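Local structure of novel Thermotoga maritima enzyme TM1112 (Thermotoga maritima, 1O5U) at residues W33-E39 with P93-N99; Y54-V60 with V71-L77; K59-E65 with R85-L91. The protein is of unknown function but belongs to the cupin family and is thought to be an enzyme, its barrel interior probably forming the active pocket. All coordinates share one frame; numbering follows the deposited sequence. Where two conformers were deposited one is given.

Contacts 1 and 3 each pair neighbouring strands of one sheet of a small cupin barrel; contact 2 spans both sheets. Contacts 1 and 2 have centres about 10 Å apart and meet in one sheet, where strand 93-100 runs beside strand 51-55. Contacts 2 and 3 share Lys59 and Val60 on strand 58-64 of the other sheet; their centres are about 12 Å apart. Contacts 1 and 3 lie about 15 Å apart by centres and meet in the interior, with Lys96 NZ 3.5 Å from Trp88 CH2. An unidentified ligand, probably from the crystallisation liquor, may mark a pocket there. It is covalently linked to Lys96 and lies about 3 Å from the Trp88 side chain.

Contact 1. Residues W33-E39 with P93-N99; sequences WPIWEKE and PVRKHYN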
loop_
_atom_site.group_PDB
_atom_site.type_symbol
_atom_site.label_atom_id
_atom_site.label_comp_id
_atom_site.label_asym_id
_atom_site.label_seq_id
_atom_site.Cartn_x
_atom_site.Cartn_y
_atom_site.Cartn_z
ATOM N N TRP A 33 -5.102 -9.861 -8.378
ATOM C CA TRP A 33 -4.067 -8.896 -8.591
ATOM C C TRP A 33 -2.729 -9.549 -8.284
ATOM O O TRP A 33 -2.661 -10.366 -7.352
ATOM C CB TRP A 33 -4.247 -7.712 -7.668
ATOM C CG TRP A 33 -5.482 -6.846 -7.887
ATOM C CD1 TRP A 33 -6.404 -6.943 -8.841
ATOM C CD2 TRP A 33 -5.838 -5.710 -7.087
ATOM N NE1 TRP A 33 -7.366 -5.964 -8.690
ATOM C CE2 TRP A 33 -7.039 -5.190 -7.608
ATOM C CE3 TRP A 33 -5.282 -5.119 -5.952
ATOM C CZ2 TRP A 33 -7.666 -4.058 -7.068
ATOM C CZ3 TRP A 33 -5.883 -3.974 -5.423
ATOM C CH2 TRP A 33 -7.078 -3.483 -5.963
ATOM N N PRO A 34 -1.650 -9.132 -8.943
ATOM C CA PRO A 34 -0.305 -9.620 -8.565
ATOM C C PRO A 34 0.052 -9.380 -7.105
ATOM O O PRO A 34 -0.482 -8.447 -6.473
ATOM C CB PRO A 34 0.637 -8.793 -9.453
ATOM C CG PRO A 34 -0.189 -7.619 -9.903
ATOM C CD PRO A 34 -1.582 -8.116 -10.013
ATOM N N ILE A 35 1.003 -10.168 -6.610
ATOM C CA ILE A 35 1.426 -10.133 -5.221
ATOM C C ILE A 35 2.857 -9.622 -5.177
ATOM O O ILE A 35 3.698 -10.022 -5.988
ATOM C CB ILE A 35 1.299 -11.534 -4.576
ATOM C CG1 ILE A 35 -0.187 -11.913 -4.394
ATOM C CG2 ILE A 35 1.939 -11.497 -3.161
ATOM C CD1 ILE A 35 -0.442 -13.404 -4.029
ATOM N N TRP A 36 3.124 -8.768 -4.199
ATOM C CA TRP A 36 4.435 -8.193 -3.909
ATOM C C TRP A 36 4.719 -8.392 -2.415
ATOM O O TRP A 36 3.830 -8.267 -1.563
ATOM C CB TRP A 36 4.432 -6.720 -4.213
ATOM C CG TRP A 36 5.706 -5.968 -3.957
ATOM C CD1 TRP A 36 6.720 -5.803 -4.811
ATOM C CD2 TRP A 36 6.000 -5.155 -2.824
ATOM N NE1 TRP A 36 7.674 -4.977 -4.265
ATOM C CE2 TRP A 36 7.256 -4.576 -3.034
ATOM C CE3 TRP A 36 5.339 -4.880 -1.637
ATOM C CZ2 TRP A 36 7.836 -3.722 -2.134
ATOM C CZ3 TRP A 36 5.927 -4.049 -0.727
ATOM C CH2 TRP A 36 7.173 -3.471 -0.986
ATOM N N GLU A 37 5.958 -8.741 -2.105
ATOM C CA GLU A 37 6.385 -8.908 -0.727
ATOM C C GLU A 37 7.690 -8.165 -0.496
ATOM O O GLU A 37 8.530 -8.067 -1.394
ATOM C CB GLU A 37 6.664 -10.394 -0.479
ATOM C CG GLU A 37 5.453 -11.254 -0.494
ATOM C CD GLU A 37 5.792 -12.685 -0.058
ATOM O OE1 GLU A 37 5.990 -12.927 1.139
ATOM O OE2 GLU A 37 5.878 -13.542 -0.926
ATOM N N LYS A 38 7.920 -7.772 0.739
ATOM C CA LYS A 38 9.133 -7.049 1.095
ATOM C C LYS A 38 9.462 -7.331 2.540
ATOM O O LYS A 38 8.594 -7.298 3.413
ATOM C CB LYS A 38 8.955 -5.560 0.935
ATOM C CG LYS A 38 10.208 -4.717 0.998
ATOM C CD LYS A 38 11.022 -4.973 -0.199
ATOM C CE LYS A 38 12.107 -4.011 -0.342
ATOM N NZ LYS A 38 13.120 -4.281 0.640
ATOM N N GLU A 39 10.752 -7.575 2.784
ATOM C CA GLU A 39 11.238 -7.853 4.119
ATOM C C GLU A 39 11.394 -6.541 4.878
ATOM O O GLU A 39 11.304 -5.487 4.288
ATOM C CB GLU A 39 12.602 -8.565 4.028
ATOM C CG GLU A 39 13.717 -7.638 3.582
ATOM C CD GLU A 39 13.737 -7.268 2.075
ATOM O OE1 GLU A 39 13.008 -7.867 1.206
ATOM O OE2 GLU A 39 14.592 -6.394 1.748
ATOM N N PRO A 93 7.381 -7.716 7.911
ATOM C CA PRO A 93 7.393 -8.129 6.501
ATOM C C PRO A 93 6.038 -8.045 5.831
ATOM O O PRO A 93 5.030 -8.560 6.357
ATOM C CB PRO A 93 7.896 -9.573 6.566
ATOM C CG PRO A 93 8.674 -9.608 7.776
ATOM C CD PRO A 93 8.121 -8.664 8.763
ATOM N N VAL A 94 6.026 -7.446 4.645
ATOM C CA VAL A 94 4.773 -7.091 3.947
ATOM C C VAL A 94 4.492 -8.063 2.849
ATOM O O VAL A 94 5.427 -8.524 2.193
ATOM C CB VAL A 94 4.655 -5.601 3.557
ATOM C CG1 VAL A 94 4.745 -4.775 4.768
ATOM C CG2 VAL A 94 5.678 -5.152 2.594
ATOM N N ARG A 95 3.213 -8.430 2.701
ATOM C CA ARG A 95 2.676 -9.158 1.539
ATOM C C ARG A 95 1.424 -8.442 1.104
ATOM O O ARG A 95 0.552 -8.150 1.912
ATOM C CB ARG A 95 2.367 -10.614 1.840
ATOM C CG ARG A 95 1.827 -11.363 0.689
ATOM C CD ARG A 95 1.655 -12.855 0.946
ATOM N NE ARG A 95 2.897 -13.466 1.365
ATOM C CZ ARG A 95 3.032 -14.331 2.344
ATOM N NH1 ARG A 95 4.237 -14.775 2.633
ATOM N NH2 ARG A 95 1.992 -14.759 3.044
ATOM N N LYS A 96 1.328 -8.112 -0.176
ATOM C CA LYS A 96 0.161 -7.374 -0.657
ATOM C C LYS A 96 -0.207 -7.765 -2.060
ATOM O O LYS A 96 0.657 -8.248 -2.848
ATOM C CB LYS A 96 0.434 -5.869 -0.595
ATOM C CG LYS A 96 1.451 -5.394 -1.526
ATOM C CD LYS A 96 1.866 -3.946 -1.262
ATOM C CE LYS A 96 2.347 -3.314 -2.563
ATOM N NZ LYS A 96 2.347 -1.815 -2.418
ATOM N N HIS A 97 -1.492 -7.589 -2.368
ATOM C CA HIS A 97 -1.998 -7.566 -3.761
ATOM C C HIS A 97 -1.944 -6.108 -4.247
ATOM O O HIS A 97 -2.240 -5.190 -3.455
ATOM C CB HIS A 97 -3.451 -8.088 -3.816
ATOM C CG HIS A 97 -3.573 -9.580 -3.727
ATOM N ND1 HIS A 97 -3.357 -10.404 -4.810
ATOM C CD2 HIS A 97 -3.926 -10.393 -2.698
ATOM C CE1 HIS A 97 -3.513 -11.668 -4.445
ATOM N NE2 HIS A 97 -3.873 -11.692 -3.166
ATOM N N TYR A 98 -1.583 -5.877 -5.519
ATOM C CA TYR A 98 -1.454 -4.506 -6.027
ATOM C C TYR A 98 -1.965 -4.377 -7.440
ATOM O O TYR A 98 -1.900 -5.317 -8.222
ATOM C CB TYR A 98 -0.016 -3.960 -5.889
ATOM C CG TYR A 98 0.937 -4.581 -6.855
ATOM C CD1 TYR A 98 1.140 -4.039 -8.125
ATOM C CD2 TYR A 98 1.584 -5.757 -6.546
ATOM C CE1 TYR A 98 2.014 -4.666 -9.040
ATOM C CE2 TYR A 98 2.445 -6.362 -7.430
ATOM C CZ TYR A 98 2.662 -5.839 -8.664
ATOM O OH TYR A 98 3.529 -6.513 -9.537
ATOM N N ASN A 99 -2.523 -3.205 -7.744
ATOM C CA ASN A 99 -3.128 -2.912 -9.057
ATOM C C ASN A 99 -2.656 -1.539 -9.457
ATOM O O ASN A 99 -2.872 -0.597 -8.737
ATOM C CB ASN A 99 -4.669 -2.944 -8.982
ATOM C CG ASN A 99 -5.339 -2.815 -10.330
ATOM O OD1 ASN A 99 -5.051 -3.594 -11.271
ATOM N ND2 ASN A 99 -6.252 -1.834 -10.454
HETATM O O HOH W 1 4.734 -8.777 -8.328
HETATM O O HOH W 2 6.747 -11.170 3.154
#
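Trp36 and Lys96 exchange two backbone hydrogen bonds. Trp36 N gives to Lys96 O (2.9 Å), and Lys96 N returns the bond to Trp36 O. Lys38 and Val94 form a second such pair. Beyond Ile35, Tyr98 N gives to Pro34 O. His97 ND1 donates to Trp33 O over 2.6 Å, with the oxygen exactly in the imidazole plane. With His97 CG anti to its own carbonyl carbon (chi1 -77°) and the ring turned by chi2, ND1 faces the carbonyl of Trp33. Ile35 CG1 then rests over one face of the same ring. These bonds fix strand 35-38 at the margin of a cupin sheet, antiparallel to strand 93-100. On the face of Ile35 and His97, Arg95 NH1 reaches Glu37 OE1 at 3.0 Å in a salt bridge; a weak bond from NE goes to the same oxygen. The carboxylate stands at 79° to the guanidinium and is met from above its plane. A water also donates to Glu37 OE1, and to Val94 O. Another water donates to Ile35 O and bonds Tyr98 OH (2.8 Å). Pro34 CG sits over the Tyr98 ring, and Asn99 CB lies over the centre of the Trp33 six-membered ring at 3.5 Å. On the inner face, Lys96 CE passes Trp36 CE3 at 3.5 Å. Lys96 NZ is covalently linked to an unidentified ligand.

Contact 2. Residues Y54-V60 with V71-L77; sequences YILEGKV and VIEKGDL
Tyr54 lays its ring beside the backbone of the turn at Gly75 and Asp76. Its CE2 comes to 3.5 Å from Gly75 O, and its CB meets Leu77 CD1. CG is anti to the backbone N (chi1 -178°), and this carries the ring along the turn. A water in the ring plane bonds Tyr54 OH and donates to Gly75 O. A leucine in place of Tyr54 would probably leave that water without its hydroxyl partner and the Gly75 carbonyl less well covered. Next to it, Ile55 N gives to Asp76 O (2.9 Å), while Gly75 N gives to Ile55 O at 2.8 Å and 171°. Farther along, in the cupin-barrel hairpin of strands 58-64 and 69-73, Val60 and Ile72 exchange two backbone bonds, and Val60 CB touches Ile72 CG1 at 3.7 Å. Between these patches the chain turns a corner at Leu56 and Glu57 and the register shifts by one; both residues face Arg95 as a classic beta bulge. Lys74 runs extended there, its CG 3.2 Å from Leu56 O. Its NZ stays 4.0 Å from Glu57 OE2, beyond a salt bridge. A second water links Gly58 O and Lys74 N. The next shell sets the type II turn from Glu73 to Asp76. Asp76 N bonds Glu73 O, and Asp76 OD1 accepts from Glu73 N. Asp76 OD2 forms a salt bridge with Lys19. At Gly75 a beta carbon would run into the carbonyl oxygen of Lys74. Helix 22-28 packs against Tyr54 and Leu77, strand 16-18 touches Ile72 and Asp76, and strand 93-100 borders Ile55 and Leu56.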
loop_
_atom_site.group_PDB
_atom_site.type_symbol
_atom_site.label_atom_id
_atom_site.label_comp_id
_atom_site.label_asym_id
_atom_site.label_seq_id
_atom_site.Cartn_x
_atom_site.Cartn_y
_atom_site.Cartn_z
ATOM N N TYR A 54 -3.847 -4.000 -1.499
ATOM C CA TYR A 54 -4.519 -4.652 -0.380
ATOM C C TYR A 54 -3.479 -5.437 0.450
ATOM O O TYR A 54 -2.816 -6.321 -0.057
ATOM C CB TYR A 54 -5.649 -5.571 -0.849
ATOM C CG TYR A 54 -6.384 -6.207 0.303
ATOM C CD1 TYR A 54 -6.261 -7.575 0.580
ATOM C CD2 TYR A 54 -7.097 -5.414 1.215
ATOM C CE1 TYR A 54 -6.897 -8.134 1.640
ATOM C CE2 TYR A 54 -7.692 -5.982 2.321
ATOM C CZ TYR A 54 -7.617 -7.326 2.510
ATOM O OH TYR A 54 -8.258 -7.882 3.602
ATOM N N ILE A 55 -3.354 -5.096 1.713
ATOM C CA ILE A 55 -2.323 -5.688 2.588
ATOM C C ILE A 55 -2.785 -7.009 3.220
ATOM O O ILE A 55 -3.749 -7.069 4.036
ATOM C CB ILE A 55 -1.859 -4.684 3.692
ATOM C CG1 ILE A 55 -1.569 -3.300 3.158
ATOM C CG2 ILE A 55 -0.667 -5.205 4.476
ATOM C CD1 ILE A 55 -0.593 -3.239 2.027
ATOM N N LEU A 56 -2.080 -8.083 2.840
ATOM C CA LEU A 56 -2.342 -9.398 3.380
ATOM C C LEU A 56 -1.640 -9.616 4.714
ATOM O O LEU A 56 -2.166 -10.267 5.603
ATOM C CB LEU A 56 -1.903 -10.489 2.367
ATOM C CG LEU A 56 -2.675 -10.517 1.040
ATOM C CD1 LEU A 56 -2.108 -11.547 0.096
ATOM C CD2 LEU A 56 -4.141 -10.826 1.311
ATOM N N GLU A 57 -0.417 -9.102 4.828
ATOM C CA GLU A 57 0.389 -9.208 6.020
ATOM C C GLU A 57 1.314 -8.018 6.098
ATOM O O GLU A 57 1.714 -7.481 5.081
ATOM C CB GLU A 57 1.271 -10.460 5.994
ATOM C CG GLU A 57 0.548 -11.786 5.863
ATOM C CD GLU A 57 -0.294 -12.152 7.102
ATOM O OE1 GLU A 57 -0.091 -11.611 8.212
ATOM O OE2 GLU A 57 -1.188 -13.017 6.945
ATOM N N GLY A 58 1.673 -7.642 7.319
ATOM C CA GLY A 58 2.746 -6.682 7.515
ATOM C C GLY A 58 2.334 -5.350 8.068
ATOM O O GLY A 58 1.177 -5.161 8.461
ATOM N N LYS A 59 3.303 -4.473 8.146
ATOM C CA LYS A 59 3.129 -3.144 8.767
ATOM C C LYS A 59 4.204 -2.270 8.190
ATOM O O LYS A 59 5.400 -2.624 8.227
ATOM C CB LYS A 59 3.274 -3.183 10.269
ATOM C CG LYS A 59 3.108 -1.787 10.937
ATOM C CD LYS A 59 3.262 -1.828 12.403
ATOM C CE LYS A 59 2.918 -0.500 12.994
ATOM N NZ LYS A 59 3.069 -0.507 14.534
ATOM N N VAL A 60 3.801 -1.102 7.692
ATOM C CA VAL A 60 4.694 -0.161 7.058
ATOM C C VAL A 60 4.371 1.238 7.528
ATOM O O VAL A 60 3.194 1.559 7.665
ATOM C CB VAL A 60 4.528 -0.166 5.531
ATOM C CG1 VAL A 60 5.585 0.689 4.861
ATOM C CG2 VAL A 60 4.611 -1.585 5.001
ATOM N N VAL A 71 0.509 4.921 8.613
ATOM C CA VAL A 71 0.837 3.534 8.858
ATOM C C VAL A 71 -0.179 2.730 8.065
ATOM O O VAL A 71 -1.433 3.033 8.068
ATOM C CB VAL A 71 0.739 3.210 10.366
ATOM C CG1 VAL A 71 0.768 1.690 10.633
ATOM C CG2 VAL A 71 1.868 3.880 11.084
ATOM N N ILE A 72 0.324 1.696 7.425
ATOM C CA ILE A 72 -0.551 0.733 6.745
ATOM C C ILE A 72 -0.248 -0.645 7.260
ATOM O O ILE A 72 0.895 -0.955 7.584
ATOM C CB ILE A 72 -0.407 0.802 5.242
ATOM C CG1 ILE A 72 1.031 0.684 4.809
ATOM C CG2 ILE A 72 -0.935 2.136 4.736
ATOM C CD1 ILE A 72 1.218 0.760 3.265
ATOM N N GLU A 73 -1.283 -1.430 7.416
ATOM C CA GLU A 73 -1.116 -2.738 8.030
ATOM C C GLU A 73 -2.126 -3.714 7.513
ATOM O O GLU A 73 -2.953 -3.351 6.646
ATOM C CB GLU A 73 -1.079 -2.636 9.541
ATOM C CG GLU A 73 -2.277 -2.095 10.177
ATOM C CD GLU A 73 -2.029 -1.600 11.613
ATOM O OE1 GLU A 73 -0.852 -1.480 12.182
ATOM O OE2 GLU A 73 -3.082 -1.327 12.145
ATOM N N LYS A 74 -2.045 -4.968 8.005
ATOM C CA LYS A 74 -2.865 -6.050 7.460
ATOM C C LYS A 74 -4.316 -5.618 7.404
ATOM O O LYS A 74 -4.888 -5.106 8.387
ATOM C CB LYS A 74 -2.692 -7.311 8.336
ATOM C CG LYS A 74 -3.534 -8.472 7.931
ATOM C CD LYS A 74 -3.215 -9.655 8.871
ATOM C CE LYS A 74 -3.995 -10.906 8.493
ATOM N NZ LYS A 74 -3.974 -11.900 9.616
ATOM N N GLY A 75 -4.946 -5.917 6.293
ATOM C CA GLY A 75 -6.385 -5.639 6.111
ATOM C C GLY A 75 -6.701 -4.299 5.540
ATOM O O GLY A 75 -7.848 -4.034 5.195
ATOM N N ASP A 76 -5.694 -3.449 5.358
ATOM C CA ASP A 76 -5.925 -2.157 4.740
ATOM C C ASP A 76 -5.944 -2.220 3.230
ATOM O O ASP A 76 -5.122 -2.931 2.631
ATOM C CB ASP A 76 -4.801 -1.176 5.123
ATOM C CG ASP A 76 -4.874 -0.695 6.559
ATOM O OD1 ASP A 76 -3.849 -0.125 7.018
ATOM O OD2 ASP A 76 -5.928 -0.774 7.250
ATOM N N LEU A 77 -6.809 -1.389 2.644
ATOM C CA LEU A 77 -6.856 -1.077 1.221
ATOM C C LEU A 77 -6.309 0.330 1.110
ATOM O O LEU A 77 -6.882 1.279 1.652
ATOM C CB LEU A 77 -8.251 -1.125 0.720
ATOM C CG LEU A 77 -8.410 -0.972 -0.801
ATOM C CD1 LEU A 77 -7.843 -2.179 -1.567
ATOM C CD2 LEU A 77 -9.867 -0.796 -1.104
HETATM O O HOH W 3 -9.757 -6.095 5.274
HETATM O O HOH W 4 -0.555 -5.666 10.667
#

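Contact 3. Residues K59-E65 with R85-L91; sequences KVEVTTE and RCRWKVL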
loop_
_atom_site.group_PDB
_atom_site.type_symbol
_atom_site.label_atom_id
_atom_site.label_comp_id
_atom_site.label_asym_id
_atom_site.label_seq_id
_atom_site.Cartn_x
_atom_site.Cartn_y
_atom_site.Cartn_z
ATOM N N LYS A 59 3.303 -4.473 8.146
ATOM C CA LYS A 59 3.129 -3.144 8.767
ATOM C C LYS A 59 4.204 -2.270 8.190
ATOM O O LYS A 59 5.400 -2.624 8.227
ATOM C CB LYS A 59 3.274 -3.183 10.269
ATOM C CG LYS A 59 3.108 -1.787 10.937
ATOM C CD LYS A 59 3.262 -1.828 12.403
ATOM C CE LYS A 59 2.918 -0.500 12.994
ATOM N NZ LYS A 59 3.069 -0.507 14.534
ATOM N N VAL A 60 3.801 -1.102 7.692
ATOM C CA VAL A 60 4.694 -0.161 7.058
ATOM C C VAL A 60 4.371 1.238 7.528
ATOM O O VAL A 60 3.194 1.559 7.665
ATOM C CB VAL A 60 4.528 -0.166 5.531
ATOM C CG1 VAL A 60 5.585 0.689 4.861
ATOM C CG2 VAL A 60 4.611 -1.585 5.001
ATOM N N GLU A 61 5.405 2.029 7.810
ATOM C CA GLU A 61 5.271 3.477 8.082
ATOM C C GLU A 61 5.648 4.184 6.751
ATOM O O GLU A 61 6.765 3.995 6.285
ATOM C CB GLU A 61 6.228 3.941 9.181
ATOM C CG GLU A 61 5.834 3.524 10.614
ATOM C CD GLU A 61 6.913 3.756 11.692
ATOM O OE1 GLU A 61 8.124 3.950 11.366
ATOM O OE2 GLU A 61 6.567 3.670 12.925
ATOM N N VAL A 62 4.745 4.969 6.175
ATOM C CA VAL A 62 5.074 5.722 4.935
ATOM C C VAL A 62 5.191 7.220 5.307
ATOM O O VAL A 62 4.368 7.730 6.020
ATOM C CB VAL A 62 4.030 5.459 3.862
ATOM C CG1 VAL A 62 4.257 6.281 2.650
ATOM C CG2 VAL A 62 3.964 3.985 3.512
ATOM N N THR A 63 6.263 7.899 4.873
ATOM C CA THR A 63 6.426 9.331 5.058
ATOM C C THR A 63 6.550 9.916 3.662
ATOM O O THR A 63 7.460 9.541 2.927
ATOM C CB THR A 63 7.700 9.641 5.847
ATOM O OG1 THR A 63 7.620 8.990 7.132
ATOM C CG2 THR A 63 7.782 11.102 6.171
ATOM N N THR A 64 5.651 10.824 3.318
ATOM C CA THR A 64 5.670 11.438 1.997
ATOM C C THR A 64 6.771 12.498 1.916
ATOM O O THR A 64 7.339 12.923 2.929
ATOM C CB THR A 64 4.323 12.031 1.632
ATOM O OG1 THR A 64 4.014 13.156 2.460
ATOM C CG2 THR A 64 3.234 11.063 1.843
ATOM N N GLU A 65 7.071 12.933 0.703
ATOM C CA GLU A 65 8.096 13.952 0.511
ATOM C C GLU A 65 7.858 15.198 1.350
ATOM O O GLU A 65 8.818 15.826 1.842
ATOM C CB GLU A 65 8.120 14.362 -0.960
ATOM C CG GLU A 65 9.386 15.039 -1.385
ATOM C CD GLU A 65 9.329 15.411 -2.849
ATOM O OE1 GLU A 65 8.225 15.299 -3.481
ATOM O OE2 GLU A 65 10.386 15.842 -3.353
ATOM N N ARG A 85 6.109 10.965 -4.157
ATOM C CA ARG A 85 7.383 10.466 -3.717
ATOM C C ARG A 85 7.332 10.297 -2.206
ATOM O O ARG A 85 6.919 11.187 -1.499
ATOM C CB ARG A 85 8.478 11.454 -4.096
ATOM C CG ARG A 85 9.831 10.851 -4.088
ATOM C CD ARG A 85 10.879 11.716 -4.796
ATOM N NE ARG A 85 10.728 11.738 -6.266
ATOM C CZ ARG A 85 10.153 12.736 -6.984
ATOM N NH1 ARG A 85 10.075 12.643 -8.302
ATOM N NH2 ARG A 85 9.679 13.846 -6.413
ATOM N N CYS A 86 7.763 9.142 -1.721
ATOM C CA CYS A 86 7.688 8.847 -0.318
ATOM C C CYS A 86 8.771 7.892 0.065
ATOM O O CYS A 86 9.549 7.437 -0.781
ATOM C CB CYS A 86 6.321 8.244 0.025
ATOM S SG CYS A 86 5.992 6.669 -0.785
ATOM N N ARG A 87 8.861 7.634 1.362
ATOM C CA ARG A 87 9.777 6.630 1.882
ATOM C C ARG A 87 8.954 5.624 2.633
ATOM O O ARG A 87 8.094 6.005 3.422
ATOM C CB ARG A 87 10.775 7.274 2.816
ATOM C CG ARG A 87 11.885 6.340 3.292
ATOM C CD ARG A 87 13.135 7.099 3.649
ATOM N NE ARG A 87 14.234 6.237 4.085
ATOM C CZ ARG A 87 15.197 5.748 3.291
ATOM N NH1 ARG A 87 15.225 6.008 2.003
ATOM N NH2 ARG A 87 16.141 4.980 3.808
ATOM N N TRP A 88 9.178 4.353 2.325
ATOM C CA TRP A 88 8.620 3.220 3.026
ATOM C C TRP A 88 9.561 2.727 4.113
ATOM O O TRP A 88 10.762 2.537 3.866
ATOM C CB TRP A 88 8.378 2.049 2.048
ATOM C CG TRP A 88 7.084 2.120 1.269
ATOM C CD1 TRP A 88 6.613 3.185 0.584
ATOM C CD2 TRP A 88 6.130 1.071 1.089
ATOM N NE1 TRP A 88 5.408 2.871 -0.004
ATOM C CE2 TRP A 88 5.090 1.577 0.282
ATOM C CE3 TRP A 88 6.056 -0.263 1.496
ATOM C CZ2 TRP A 88 3.996 0.836 -0.046
ATOM C CZ3 TRP A 88 4.977 -1.001 1.133
ATOM C CH2 TRP A 88 3.954 -0.462 0.378
ATOM N N LYS A 89 9.024 2.499 5.309
ATOM C CA LYS A 89 9.751 1.790 6.379
ATOM C C LYS A 89 8.959 0.562 6.743
ATOM O O LYS A 89 7.887 0.660 7.383
ATOM C CB LYS A 89 9.924 2.680 7.609
ATOM C CG LYS A 89 10.855 2.055 8.646
ATOM C CD LYS A 89 11.220 2.991 9.745
ATOM C CE LYS A 89 12.141 2.273 10.732
ATOM N NZ LYS A 89 12.416 3.073 11.968
ATOM N N VAL A 90 9.422 -0.581 6.270
ATOM C CA VAL A 90 8.710 -1.830 6.453
ATOM C C VAL A 90 9.102 -2.360 7.850
ATOM O O VAL A 90 10.241 -2.710 8.104
ATOM C CB VAL A 90 9.089 -2.864 5.398
ATOM C CG1 VAL A 90 8.438 -4.213 5.740
ATOM C CG2 VAL A 90 8.735 -2.410 3.956
ATOM N N LEU A 91 8.162 -2.345 8.781
ATOM C CA LEU A 91 8.433 -2.722 10.161
ATOM C C LEU A 91 8.168 -4.205 10.409
ATOM O O LEU A 91 8.860 -4.846 11.227
ATOM C CB LEU A 91 7.529 -1.898 11.079
ATOM C CG LEU A 91 7.763 -0.386 11.070
ATOM C CD1 LEU A 91 6.685 0.281 11.877
ATOM C CD2 LEU A 91 9.133 -0.011 11.582
HETATM O O HOH W 5 10.269 3.793 13.174
HETATM O O HOH W 6 5.210 13.679 -3.493
#
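Val62 CG2 sits over one face of the Trp88 indole, 4.0 Å from the five-membered ring's centroid and 11° off its normal. Val60 CG1 reaches Trp88 CE3 at 3.5 Å. Val62 CG1 also meets Cys86 SG (3.9 Å). This inner side is tightly packed and apolar. Phe43 and Trp36 meet the same indole, and an unidentified ligand lies close by. Paired backbone bonds join Glu61 with Lys89 and Thr63 with Arg87, the latter with Arg87 N 2.8 Å from Thr63 O. They make strands 59-64 and 85-90 antiparallel neighbours in the cupin barrel. The other side is looser and more polar. Glu61 lies alongside Lys89, but OE1 and NZ remain 4.4 Å apart, and a water bonds both. Leu91 CD1 comes across Glu61 CD at 3.5 Å. At the far end, Glu65 OE1 and Arg85 NH2 form a long salt bridge of 3.6 Å, their planes 81° apart. Arg87 leads away to Asp44 and Glu42. The chemistry thus divides: an apolar, aromatic wall toward the interior, consistent with a cupin pocket, where the ligand, probably from the crystallisation liquor, lies; charged groups on the outer face, where a water bridges Glu61 and Lys89; and a long salt bridge at the strand end.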